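Local coordinates for protein extracellular sialidase/neuraminidase, putative (Aspergillus fumigatus, PDB 2XZJ) that probably hydrolyses the glycosidic bonds of terminal sialic acids, including KDN, in the manner of six-bladed beta-propeller sialidases, at residues Ser37-Ala42 with Leu352-Phe357; Lys141-Thr146 with Trp180-Val185; Asp244-Lys249 with Leu271-Cys276. All blocks are in the same frame, centred on the assembly; numbering follows the deposited sequence.

In the fold
The fold is a six-bladed beta-propeller, and the three contacts lie round one ligand, KFN, which each of them touches. Contact 1 joins strand 37-45 of the first blade to strand 349-356 of the last, at the ring's closure, its centre about 10 Å from the centre of the chain. Contacts 2 and 3 follow one another along the chain, both nested within the span that contact 1 closes. Contact 2 joins loops at the surface; contact 3 belongs to the blade containing strands 240-244 and 250-258. Their centres lie 18 to 24 Å apart and none touches another; they converge on the sugar, with two arginines at its carboxylate and a tryptophan at its O5.

Contact 1 of 3, residues Ser37-Ala42 with Leu352-Phe357; sequences SFRIPA and LVESDF. With KFN (2,6-anhydro-3-deoxy-D-glycero-D-galacto-non-2-enonic acid), chain E.
Glu354 OE2 is held by two neighbours on a strand of another blade: the backbone N of Ile40, at 2.8 Å and nearly straight (172°), and Arg39 NE, at 2.9 Å. The amide comes from the anti side of the oxygen, close to the carboxylate plane, whereas NE reaches it from well above that plane. Arg39 NH2 completes a side-on salt bridge by bonding to the syn lone pair of Glu354 OE1 at 3.1 Å; the guanidinium and carboxylate planes stand 57° apart. An extended glutamate spans the gap between two blades, where the short strand axes, nearly antiparallel, come within 6.9 Å. The sequence Phe38-Arg39-Ile40-Pro41 is the FRIP motif of sialidases, and its arginine binds the ligand carboxylate, NH2 to KFN O1B at 2.8 Å and NH1 to the same oxygen at 3.0 Å. A bend at chi3 (56°) turns the guanidinium so that NE and NH2 meet Glu354 while NH1 and NH2 meet KFN. Glu354, whose OE1 also accepts from Tyr338 N, is thus a second-shell residue helping to fix the arginine, together with Ile40 CD1 over one guanidinium face and a cation-pi contact from Tyr338. Further along, packing turns apolar: Pro41 CB lies 3.5 Å from Leu352 CB, and Pro41 CD rests on Glu354 CG, the side chains crossing at about a right angle.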
loop_
_atom_site.group_PDB
_atom_site.type_symbol
_atom_site.label_atom_id
_atom_site.label_comp_id
_atom_site.label_asym_id
_atom_site.label_seq_id
_atom_site.Cartn_x
_atom_site.Cartn_y
_atom_site.Cartn_z
ATOM N N SER A 37 12.748 -5.101 -10.448
ATOM C CA SER A 37 12.212 -4.003 -9.663
ATOM C C SER A 37 11.259 -4.513 -8.598
ATOM O O SER A 37 10.631 -5.560 -8.767
ATOM C CB SER A 37 11.490 -3.032 -10.580
ATOM O OG SER A 37 12.429 -2.218 -11.289
ATOM N N PHE A 38 11.176 -3.762 -7.501
ATOM C CA PHE A 38 10.099 -3.917 -6.528
ATOM C C PHE A 38 9.255 -2.651 -6.497
ATOM O O PHE A 38 9.794 -1.567 -6.382
ATOM C CB PHE A 38 10.663 -4.250 -5.148
ATOM C CG PHE A 38 11.387 -5.585 -5.107
ATOM C CD1 PHE A 38 10.672 -6.772 -4.971
ATOM C CD2 PHE A 38 12.780 -5.641 -5.247
ATOM C CE1 PHE A 38 11.331 -8.008 -4.958
ATOM C CE2 PHE A 38 13.460 -6.880 -5.236
ATOM C CZ PHE A 38 12.723 -8.064 -5.089
ATOM N N ARG A 39 7.938 -2.808 -6.628
ATOM C CA ARG A 39 7.014 -1.676 -6.564
ATOM C C ARG A 39 5.761 -2.056 -5.755
ATOM O O ARG A 39 5.570 -3.218 -5.350
ATOM C CB ARG A 39 6.587 -1.198 -7.961
ATOM C CG ARG A 39 7.655 -0.509 -8.801
ATOM C CD ARG A 39 7.024 0.388 -9.840
ATOM N NE ARG A 39 6.136 1.332 -9.163
ATOM C CZ ARG A 39 5.064 1.895 -9.690
ATOM N NH1 ARG A 39 4.706 1.653 -10.951
ATOM N NH2 ARG A 39 4.338 2.716 -8.935
ATOM N N ILE A 40 4.924 -1.054 -5.503
ATOM C CA ILE A 40 3.599 -1.288 -4.925
ATOM C C ILE A 40 3.686 -1.952 -3.527
ATOM O O ILE A 40 3.306 -3.131 -3.348
ATOM C CB ILE A 40 2.653 -2.074 -5.930
ATOM C CG1 ILE A 40 2.853 -1.646 -7.394
ATOM C CG2 ILE A 40 1.185 -1.952 -5.531
ATOM C CD1 ILE A 40 2.725 -0.131 -7.682
ATOM N N PRO A 41 4.202 -1.200 -2.528
ATOM C CA PRO A 41 4.341 -1.704 -1.159
ATOM C C PRO A 41 3.034 -1.809 -0.362
ATOM O O PRO A 41 2.056 -1.096 -0.625
ATOM C CB PRO A 41 5.243 -0.631 -0.500
ATOM C CG PRO A 41 4.882 0.637 -1.265
ATOM C CD PRO A 41 4.838 0.133 -2.671
ATOM N N ALA A 42 3.034 -2.700 0.622
ATOM C CA ALA A 42 1.956 -2.767 1.605
ATOM C C ALA A 42 2.542 -3.325 2.891
ATOM O O ALA A 42 3.319 -4.291 2.866
ATOM C CB ALA A 42 0.850 -3.658 1.111
ATOM N N LEU A 352 6.763 1.992 4.235
ATOM C CA LEU A 352 7.409 1.550 3.008
ATOM C C LEU A 352 7.185 2.624 1.940
ATOM O O LEU A 352 6.058 3.104 1.793
ATOM C CB LEU A 352 6.821 0.218 2.514
ATOM C CG LEU A 352 7.028 -1.049 3.355
ATOM C CD1 LEU A 352 6.191 -2.203 2.756
ATOM C CD2 LEU A 352 8.503 -1.441 3.478
ATOM N N VAL A 353 8.235 2.946 1.182
ATOM C CA VAL A 353 8.176 4.004 0.155
ATOM C C VAL A 353 8.948 3.552 -1.073
ATOM O O VAL A 353 10.097 3.101 -0.967
ATOM C CB VAL A 353 8.779 5.355 0.661
ATOM C CG1 VAL A 353 8.581 6.483 -0.376
ATOM C CG2 VAL A 353 8.195 5.749 2.021
ATOM N N GLU A 354 8.333 3.691 -2.250
ATOM C CA GLU A 354 9.041 3.388 -3.482
ATOM C C GLU A 354 10.248 4.319 -3.715
ATOM O O GLU A 354 10.275 5.474 -3.280
ATOM C CB GLU A 354 8.121 3.430 -4.700
ATOM C CG GLU A 354 6.939 2.506 -4.636
ATOM C CD GLU A 354 6.105 2.582 -5.874
ATOM O OE1 GLU A 354 5.883 3.712 -6.387
ATOM O OE2 GLU A 354 5.635 1.518 -6.329
ATOM N N SER A 355 11.233 3.803 -4.434
ATOM C CA SER A 355 12.370 4.611 -4.849
ATOM C C SER A 355 12.763 4.204 -6.265
ATOM O O SER A 355 12.601 3.035 -6.654
ATOM C CB SER A 355 13.544 4.436 -3.866
ATOM O OG SER A 355 14.528 5.423 -4.112
ATOM N N ASP A 356 13.284 5.171 -7.024
ATOM C CA ASP A 356 13.543 4.992 -8.444
ATOM C C ASP A 356 14.967 5.464 -8.803
ATOM O O ASP A 356 15.319 6.649 -8.650
ATOM C CB ASP A 356 12.473 5.757 -9.232
ATOM C CG ASP A 356 12.616 5.619 -10.745
ATOM O OD1 ASP A 356 13.504 4.893 -11.225
ATOM O OD2 ASP A 356 11.811 6.246 -11.458
ATOM N N PHE A 357 15.789 4.516 -9.251
ATOM C CA PHE A 357 17.167 4.805 -9.666
ATOM C C PHE A 357 17.222 5.729 -10.873
ATOM O O PHE A 357 18.198 6.463 -11.030
ATOM C CB PHE A 357 17.949 3.506 -9.919
ATOM C CG PHE A 357 18.421 2.838 -8.666
ATOM C CD1 PHE A 357 19.647 3.172 -8.114
ATOM C CD2 PHE A 357 17.633 1.888 -8.026
ATOM C CE1 PHE A 357 20.095 2.574 -6.951
ATOM C CE2 PHE A 357 18.061 1.275 -6.849
ATOM C CZ PHE A 357 19.291 1.611 -6.305
HETATM C C1 KFN E . 1.465 3.946 -11.348
HETATM C C3 KFN E . 1.055 1.513 -10.859
HETATM C C4 KFN E . 0.137 0.270 -10.807
HETATM C C5 KFN E . -1.079 0.445 -11.757
HETATM C C6 KFN E . -1.696 1.858 -11.586
HETATM C C7 KFN E . -2.874 2.166 -12.552
HETATM C C8 KFN E . -3.615 3.468 -12.206
HETATM C C9 KFN E . -4.563 3.860 -13.327
HETATM O O5 KFN E . -2.092 -0.559 -11.530
HETATM O O1B KFN E . 2.615 3.801 -10.892
HETATM O O1A KFN E . 0.973 5.028 -11.778
HETATM O O4 KFN E . 0.932 -0.901 -11.091
HETATM O O6 KFN E . -0.690 2.902 -11.829
HETATM C C2 KFN E . 0.573 2.734 -11.342
HETATM O O7 KFN E . -2.354 2.332 -13.870
HETATM O O8 KFN E . -4.354 3.331 -10.994
HETATM O O9 KFN E . -5.626 2.894 -13.441
#

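Contact 2 of 3, residues Lys141-Thr146 with Trp180-Val185; sequences KKIDST and WAWDAV. With KFN (2,6-anhydro-3-deoxy-D-glycero-D-galacto-non-2-enonic acid), chain E.
Ser145 and Ala181 bring two irregular loops together, their CA atoms 4.3 Å apart, and the backbones meet through a CA-H...O contact from Ala181 CA to Asp144 O, 3.3 Å long. A small residue suits position 181, because its CB faces the other loop and lies against the carbonyl group of Asp144. Ser145 approaches through its CA, which is 3.6 Å from Trp180 O. The larger apolar contribution comes from Ile143, whose two branches have different tasks. CG2 is anti to the backbone N and touches the peptide link between Ala181 and Trp182, while CD1 reaches Trp182 CZ3 at 3.4 Å. That methyl meets the indole at its edge, in the ring plane, and not over a face. Trp182, with CG anti to its own N (chi1 -172°), swings its indole alongside Ile143, and another part of the ring edge, CZ2, comes within 3.4 Å of KFN O5. The tryptophan therefore forms part of the sugar-binding wall, with Ile143 CD1 packed against its edge on the protein side. Asp144 steadies the turn: its OD1 accepts from Thr146 N at 3.0 Å, an Asx turn, and from Thr146 OG1 at 2.7 Å. Around the contact, Arg151 makes a cation-pi interaction with Trp182, and Tyr126 packs on Ile143. Strand 141-142 pairs in parallel with strand 126-127, while the loop 180-185 leads from helix 172-175 toward strand 191-192.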
loop_
_atom_site.group_PDB
_atom_site.type_symbol
_atom_site.label_atom_id
_atom_site.label_comp_id
_atom_site.label_asym_id
_atom_site.label_seq_id
_atom_site.Cartn_x
_atom_site.Cartn_y
_atom_site.Cartn_z
ATOM N N LYS A 141 -2.553 -7.686 -25.553
ATOM C CA LYS A 141 -3.947 -7.331 -25.782
ATOM C C LYS A 141 -4.377 -6.376 -24.691
ATOM O O LYS A 141 -3.904 -6.477 -23.558
ATOM C CB LYS A 141 -4.828 -8.580 -25.746
ATOM C CG LYS A 141 -4.604 -9.495 -26.968
ATOM C CD LYS A 141 -5.136 -10.892 -26.770
ATOM C CE LYS A 141 -4.405 -11.608 -25.623
ATOM N NZ LYS A 141 -2.939 -11.720 -25.861
ATOM N N LYS A 142 -5.279 -5.456 -25.021
ATOM C CA LYS A 142 -5.828 -4.560 -24.007
ATOM C C LYS A 142 -6.707 -5.323 -23.016
ATOM O O LYS A 142 -7.559 -6.124 -23.417
ATOM C CB LYS A 142 -6.624 -3.434 -24.685
ATOM C CG LYS A 142 -7.233 -2.440 -23.741
ATOM C CD LYS A 142 -7.527 -1.134 -24.473
ATOM C CE LYS A 142 -7.699 0.009 -23.492
ATOM N NZ LYS A 142 -9.119 0.278 -23.212
ATOM N N ILE A 143 -6.502 -5.081 -21.721
ATOM C CA ILE A 143 -7.389 -5.658 -20.695
ATOM C C ILE A 143 -8.848 -5.365 -21.029
ATOM O O ILE A 143 -9.209 -4.219 -21.328
ATOM C CB ILE A 143 -7.010 -5.195 -19.268
ATOM C CG1 ILE A 143 -5.957 -6.162 -18.707
ATOM C CG2 ILE A 143 -8.220 -5.215 -18.312
ATOM C CD1 ILE A 143 -5.131 -5.627 -17.612
ATOM N N ASP A 144 -9.668 -6.415 -21.020
ATOM C CA ASP A 144 -11.043 -6.307 -21.492
ATOM C C ASP A 144 -11.998 -7.005 -20.539
ATOM O O ASP A 144 -11.608 -7.418 -19.453
ATOM C CB ASP A 144 -11.171 -6.838 -22.935
ATOM C CG ASP A 144 -10.845 -8.333 -23.064
ATOM O OD1 ASP A 144 -11.024 -9.105 -22.095
ATOM O OD2 ASP A 144 -10.401 -8.741 -24.162
ATOM N N SER A 145 -13.246 -7.165 -20.956
ATOM C CA SER A 145 -14.299 -7.646 -20.060
ATOM C C SER A 145 -14.497 -9.181 -20.083
ATOM O O SER A 145 -15.395 -9.699 -19.419
ATOM C CB SER A 145 -15.615 -6.919 -20.395
ATOM O OG SER A 145 -16.161 -7.436 -21.607
ATOM N N THR A 146 -13.657 -9.900 -20.834
ATOM C CA THR A 146 -13.696 -11.376 -20.863
ATOM C C THR A 146 -13.045 -11.972 -19.617
ATOM O O THR A 146 -12.310 -11.287 -18.904
ATOM C CB THR A 146 -12.992 -11.969 -22.107
ATOM O OG1 THR A 146 -11.580 -11.711 -22.046
ATOM C CG2 THR A 146 -13.574 -11.376 -23.401
ATOM N N TRP A 180 -16.986 -5.608 -15.814
ATOM C CA TRP A 180 -15.792 -4.817 -15.590
ATOM C C TRP A 180 -14.601 -5.424 -16.325
ATOM O O TRP A 180 -14.550 -6.629 -16.579
ATOM C CB TRP A 180 -15.497 -4.707 -14.089
ATOM C CG TRP A 180 -16.271 -3.658 -13.372
ATOM C CD1 TRP A 180 -17.553 -3.251 -13.628
ATOM C CD2 TRP A 180 -15.815 -2.872 -12.265
ATOM N NE1 TRP A 180 -17.920 -2.259 -12.749
ATOM C CE2 TRP A 180 -16.874 -2.008 -11.901
ATOM C CE3 TRP A 180 -14.618 -2.818 -11.537
ATOM C CZ2 TRP A 180 -16.766 -1.089 -10.846
ATOM C CZ3 TRP A 180 -14.519 -1.904 -10.480
ATOM C CH2 TRP A 180 -15.583 -1.045 -10.163
ATOM N N ALA A 181 -13.651 -4.568 -16.677
ATOM C CA ALA A 181 -12.408 -4.975 -17.318
ATOM C C ALA A 181 -11.287 -4.659 -16.366
ATOM O O ALA A 181 -10.885 -5.523 -15.582
ATOM C CB ALA A 181 -12.209 -4.211 -18.634
ATOM N N TRP A 182 -10.777 -3.424 -16.434
ATOM C CA TRP A 182 -9.789 -2.964 -15.454
ATOM C C TRP A 182 -10.401 -3.016 -14.053
ATOM O O TRP A 182 -11.602 -2.828 -13.893
ATOM C CB TRP A 182 -9.257 -1.553 -15.746
ATOM C CG TRP A 182 -8.103 -1.190 -14.815
ATOM C CD1 TRP A 182 -8.126 -0.301 -13.780
ATOM C CD2 TRP A 182 -6.796 -1.772 -14.816
ATOM N NE1 TRP A 182 -6.907 -0.285 -13.143
ATOM C CE2 TRP A 182 -6.070 -1.170 -13.770
ATOM C CE3 TRP A 182 -6.160 -2.731 -15.623
ATOM C CZ2 TRP A 182 -4.736 -1.508 -13.489
ATOM C CZ3 TRP A 182 -4.839 -3.064 -15.347
ATOM C CH2 TRP A 182 -4.142 -2.454 -14.293
ATOM N N ASP A 183 -9.559 -3.315 -13.061
ATOM C CA ASP A 183 -9.943 -3.279 -11.662
ATOM C C ASP A 183 -8.660 -3.108 -10.861
ATOM O O ASP A 183 -7.566 -3.345 -11.372
ATOM C CB ASP A 183 -10.668 -4.580 -11.246
ATOM C CG ASP A 183 -11.248 -4.508 -9.831
ATOM O OD1 ASP A 183 -11.606 -3.388 -9.391
ATOM O OD2 ASP A 183 -11.352 -5.570 -9.159
ATOM N N ALA A 184 -8.808 -2.692 -9.610
ATOM C CA ALA A 184 -7.713 -2.576 -8.672
ATOM C C ALA A 184 -8.301 -2.777 -7.281
ATOM O O ALA A 184 -9.408 -2.331 -7.007
ATOM C CB ALA A 184 -7.061 -1.206 -8.792
ATOM N N VAL A 185 -7.572 -3.495 -6.430
ATOM C CA VAL A 185 -7.784 -3.462 -4.991
ATOM C C VAL A 185 -6.637 -2.647 -4.372
ATOM O O VAL A 185 -5.477 -2.758 -4.801
ATOM C CB VAL A 185 -7.922 -4.885 -4.372
ATOM C CG1 VAL A 185 -6.582 -5.647 -4.367
ATOM C CG2 VAL A 185 -8.548 -4.816 -2.977
HETATM C C1 KFN E . 1.465 3.946 -11.348
HETATM C C3 KFN E . 1.055 1.513 -10.859
HETATM C C4 KFN E . 0.137 0.270 -10.807
HETATM C C5 KFN E . -1.079 0.445 -11.757
HETATM C C6 KFN E . -1.696 1.858 -11.586
HETATM C C7 KFN E . -2.874 2.166 -12.552
HETATM C C8 KFN E . -3.615 3.468 -12.206
HETATM C C9 KFN E . -4.563 3.860 -13.327
HETATM O O5 KFN E . -2.092 -0.559 -11.530
HETATM O O1B KFN E . 2.615 3.801 -10.892
HETATM O O1A KFN E . 0.973 5.028 -11.778
HETATM O O4 KFN E . 0.932 -0.901 -11.091
HETATM O O6 KFN E . -0.690 2.902 -11.829
HETATM C C2 KFN E . 0.573 2.734 -11.342
HETATM O O7 KFN E . -2.354 2.332 -13.870
HETATM O O8 KFN E . -4.354 3.331 -10.994
HETATM O O9 KFN E . -5.626 2.894 -13.441
#

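Contact 3 of 3, residues Asp244-Lys249 with Leu271-Cys276; sequences DRPSQK and LPDPAC. With KFN (2,6-anhydro-3-deoxy-D-glycero-D-galacto-non-2-enonic acid), chain E.
An Asx motif in the loop after strand 272-273 forms the platform on which Arg245, a ligand-binding arginine, is laid. Asp273 OD1 receives Cys276 N at 2.9 Å from its syn side, and a weaker bond from Ala275 N; these bonds close a tight turn, in which Ala275 has a left-handed backbone conformation. The Arg245 chain runs extended from a CG anti to the backbone N (chi1 172°). Its aliphatic part lies along the backbone of Cys276, with CG 3.4 Å from Cys276 O. Ala275 O lies over one face of the guanidinium and KFN C8 over the other, both toward the rim. At its edge, NH1 and NH2 each bond to KFN O1A at 3.2 Å. Nearby, Pro246 CD touches Asp273 OD1, and the long methylene chain of Lys249 lies along Pro274 O, approaching to 3.2 Å at CG. Ala275 is small enough for its CB to fit beside Lys249 and Pro246. Asp273 OD2 is engaged by Arg252 and Asn295, and Arg245 NH1 has Glu229 as a salt-bridge partner. Ala275 O accepts from Arg302, which also binds KFN, so this loop packs under one arginine and hydrogen-bonds a second. With Arg39 they are consistent with the arginine triad of sialidases, whose positive charge would be expected to stabilise the sugar carboxylate as an anion.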
loop_
_atom_site.group_PDB
_atom_site.type_symbol
_atom_site.label_atom_id
_atom_site.label_comp_id
_atom_site.label_asym_id
_atom_site.label_seq_id
_atom_site.Cartn_x
_atom_site.Cartn_y
_atom_site.Cartn_z
ATOM N N ASP A 244 -8.644 9.033 -2.039
ATOM C CA ASP A 244 -8.339 8.310 -3.262
ATOM C C ASP A 244 -7.402 9.082 -4.170
ATOM O O ASP A 244 -7.370 10.310 -4.147
ATOM C CB ASP A 244 -9.631 8.093 -4.031
ATOM C CG ASP A 244 -10.513 7.028 -3.422
ATOM O OD1 ASP A 244 -10.341 6.682 -2.218
ATOM O OD2 ASP A 244 -11.387 6.565 -4.184
ATOM N N ARG A 245 -6.670 8.343 -4.997
ATOM C CA ARG A 245 -5.834 8.944 -6.049
ATOM C C ARG A 245 -6.722 9.645 -7.076
ATOM O O ARG A 245 -7.730 9.081 -7.500
ATOM C CB ARG A 245 -5.034 7.822 -6.727
ATOM C CG ARG A 245 -4.258 8.220 -7.962
ATOM C CD ARG A 245 -3.492 7.014 -8.470
ATOM N NE ARG A 245 -3.075 7.180 -9.854
ATOM C CZ ARG A 245 -2.116 6.462 -10.429
ATOM N NH1 ARG A 245 -1.463 5.532 -9.730
ATOM N NH2 ARG A 245 -1.808 6.682 -11.702
ATOM N N PRO A 246 -6.359 10.877 -7.489
ATOM C CA PRO A 246 -7.210 11.500 -8.507
ATOM C C PRO A 246 -6.986 10.934 -9.909
ATOM O O PRO A 246 -5.908 10.382 -10.200
ATOM C CB PRO A 246 -6.806 12.975 -8.444
ATOM C CG PRO A 246 -5.349 12.938 -7.976
ATOM C CD PRO A 246 -5.276 11.776 -7.030
ATOM N N SER A 247 -8.002 11.055 -10.766
ATOM C CA SER A 247 -7.877 10.594 -12.157
ATOM C C SER A 247 -6.840 11.400 -12.942
ATOM O O SER A 247 -6.156 10.860 -13.802
ATOM C CB SER A 247 -9.236 10.509 -12.884
ATOM O OG SER A 247 -9.906 11.759 -12.987
ATOM N N GLN A 248 -6.726 12.687 -12.626
ATOM C CA GLN A 248 -5.736 13.556 -13.237
ATOM C C GLN A 248 -4.958 14.267 -12.139
ATOM O O GLN A 248 -5.478 14.495 -11.041
ATOM C CB GLN A 248 -6.416 14.597 -14.148
ATOM C CG GLN A 248 -7.359 14.015 -15.216
ATOM C CD GLN A 248 -6.631 13.367 -16.397
ATOM O OE1 GLN A 248 -5.408 13.447 -16.520
ATOM N NE2 GLN A 248 -7.393 12.728 -17.274
ATOM N N LYS A 249 -3.714 14.625 -12.440
ATOM C CA LYS A 249 -2.850 15.322 -11.487
ATOM C C LYS A 249 -3.568 16.482 -10.814
ATOM O O LYS A 249 -4.333 17.201 -11.464
ATOM C CB LYS A 249 -1.596 15.830 -12.184
ATOM C CG LYS A 249 -0.713 14.707 -12.660
ATOM C CD LYS A 249 0.621 15.211 -13.153
ATOM C CE LYS A 249 1.548 14.049 -13.445
ATOM N NZ LYS A 249 2.844 14.524 -13.992
ATOM N N LEU A 271 -4.200 18.869 0.169
ATOM C CA LEU A 271 -3.400 17.670 -0.153
ATOM C C LEU A 271 -3.115 17.513 -1.657
ATOM O O LEU A 271 -3.766 16.704 -2.333
ATOM C CB LEU A 271 -4.071 16.397 0.393
ATOM C CG LEU A 271 -4.363 16.234 1.895
ATOM C CD1 LEU A 271 -5.223 14.987 2.156
ATOM C CD2 LEU A 271 -3.113 16.175 2.729
ATOM N N PRO A 272 -2.130 18.279 -2.186
ATOM C CA PRO A 272 -1.769 18.099 -3.589
ATOM C C PRO A 272 -1.271 16.679 -3.823
ATOM O O PRO A 272 -0.808 16.026 -2.890
ATOM C CB PRO A 272 -0.657 19.126 -3.820
ATOM C CG PRO A 272 -0.141 19.463 -2.447
ATOM C CD PRO A 272 -1.294 19.289 -1.517
ATOM N N ASP A 273 -1.413 16.204 -5.054
ATOM C CA ASP A 273 -1.074 14.829 -5.401
ATOM C C ASP A 273 -0.838 14.788 -6.897
ATOM O O ASP A 273 -1.549 15.471 -7.643
ATOM C CB ASP A 273 -2.207 13.886 -5.033
ATOM C CG ASP A 273 -1.849 12.422 -5.267
ATOM O OD1 ASP A 273 -2.067 11.927 -6.401
ATOM O OD2 ASP A 273 -1.333 11.774 -4.330
ATOM N N PRO A 274 0.180 14.015 -7.334
ATOM C CA PRO A 274 0.585 14.031 -8.743
ATOM C C PRO A 274 -0.083 12.931 -9.562
ATOM O O PRO A 274 0.447 12.541 -10.604
ATOM C CB PRO A 274 2.081 13.764 -8.654
ATOM C CG PRO A 274 2.193 12.781 -7.487
ATOM C CD PRO A 274 1.138 13.250 -6.502
ATOM N N ALA A 275 -1.248 12.462 -9.115
ATOM C CA ALA A 275 -1.878 11.234 -9.641
ATOM C C ALA A 275 -0.990 10.038 -9.286
ATOM O O ALA A 275 -0.360 9.414 -10.140
ATOM C CB ALA A 275 -2.142 11.312 -11.154
ATOM N N CYS A 276 -0.921 9.756 -7.994
ATOM C CA CYS A 276 -0.170 8.618 -7.493
ATOM C C CYS A 276 -0.918 8.032 -6.293
ATOM O O CYS A 276 -1.781 8.694 -5.727
ATOM C CB CYS A 276 1.234 9.091 -7.104
ATOM S SG CYS A 276 2.418 7.831 -6.481
HETATM C C1 KFN E . 1.465 3.946 -11.348
HETATM C C3 KFN E . 1.055 1.513 -10.859
HETATM C C4 KFN E . 0.137 0.270 -10.807
HETATM C C5 KFN E . -1.079 0.445 -11.757
HETATM C C6 KFN E . -1.696 1.858 -11.586
HETATM C C7 KFN E . -2.874 2.166 -12.552
HETATM C C8 KFN E . -3.615 3.468 -12.206
HETATM C C9 KFN E . -4.563 3.860 -13.327
HETATM O O5 KFN E . -2.092 -0.559 -11.530
HETATM O O1B KFN E . 2.615 3.801 -10.892
HETATM O O1A KFN E . 0.973 5.028 -11.778
HETATM O O4 KFN E . 0.932 -0.901 -11.091
HETATM O O6 KFN E . -0.690 2.902 -11.829
HETATM C C2 KFN E . 0.573 2.734 -11.342
HETATM O O7 KFN E . -2.354 2.332 -13.870
HETATM O O8 KFN E . -4.354 3.331 -10.994
HETATM O O9 KFN E . -5.626 2.894 -13.441
#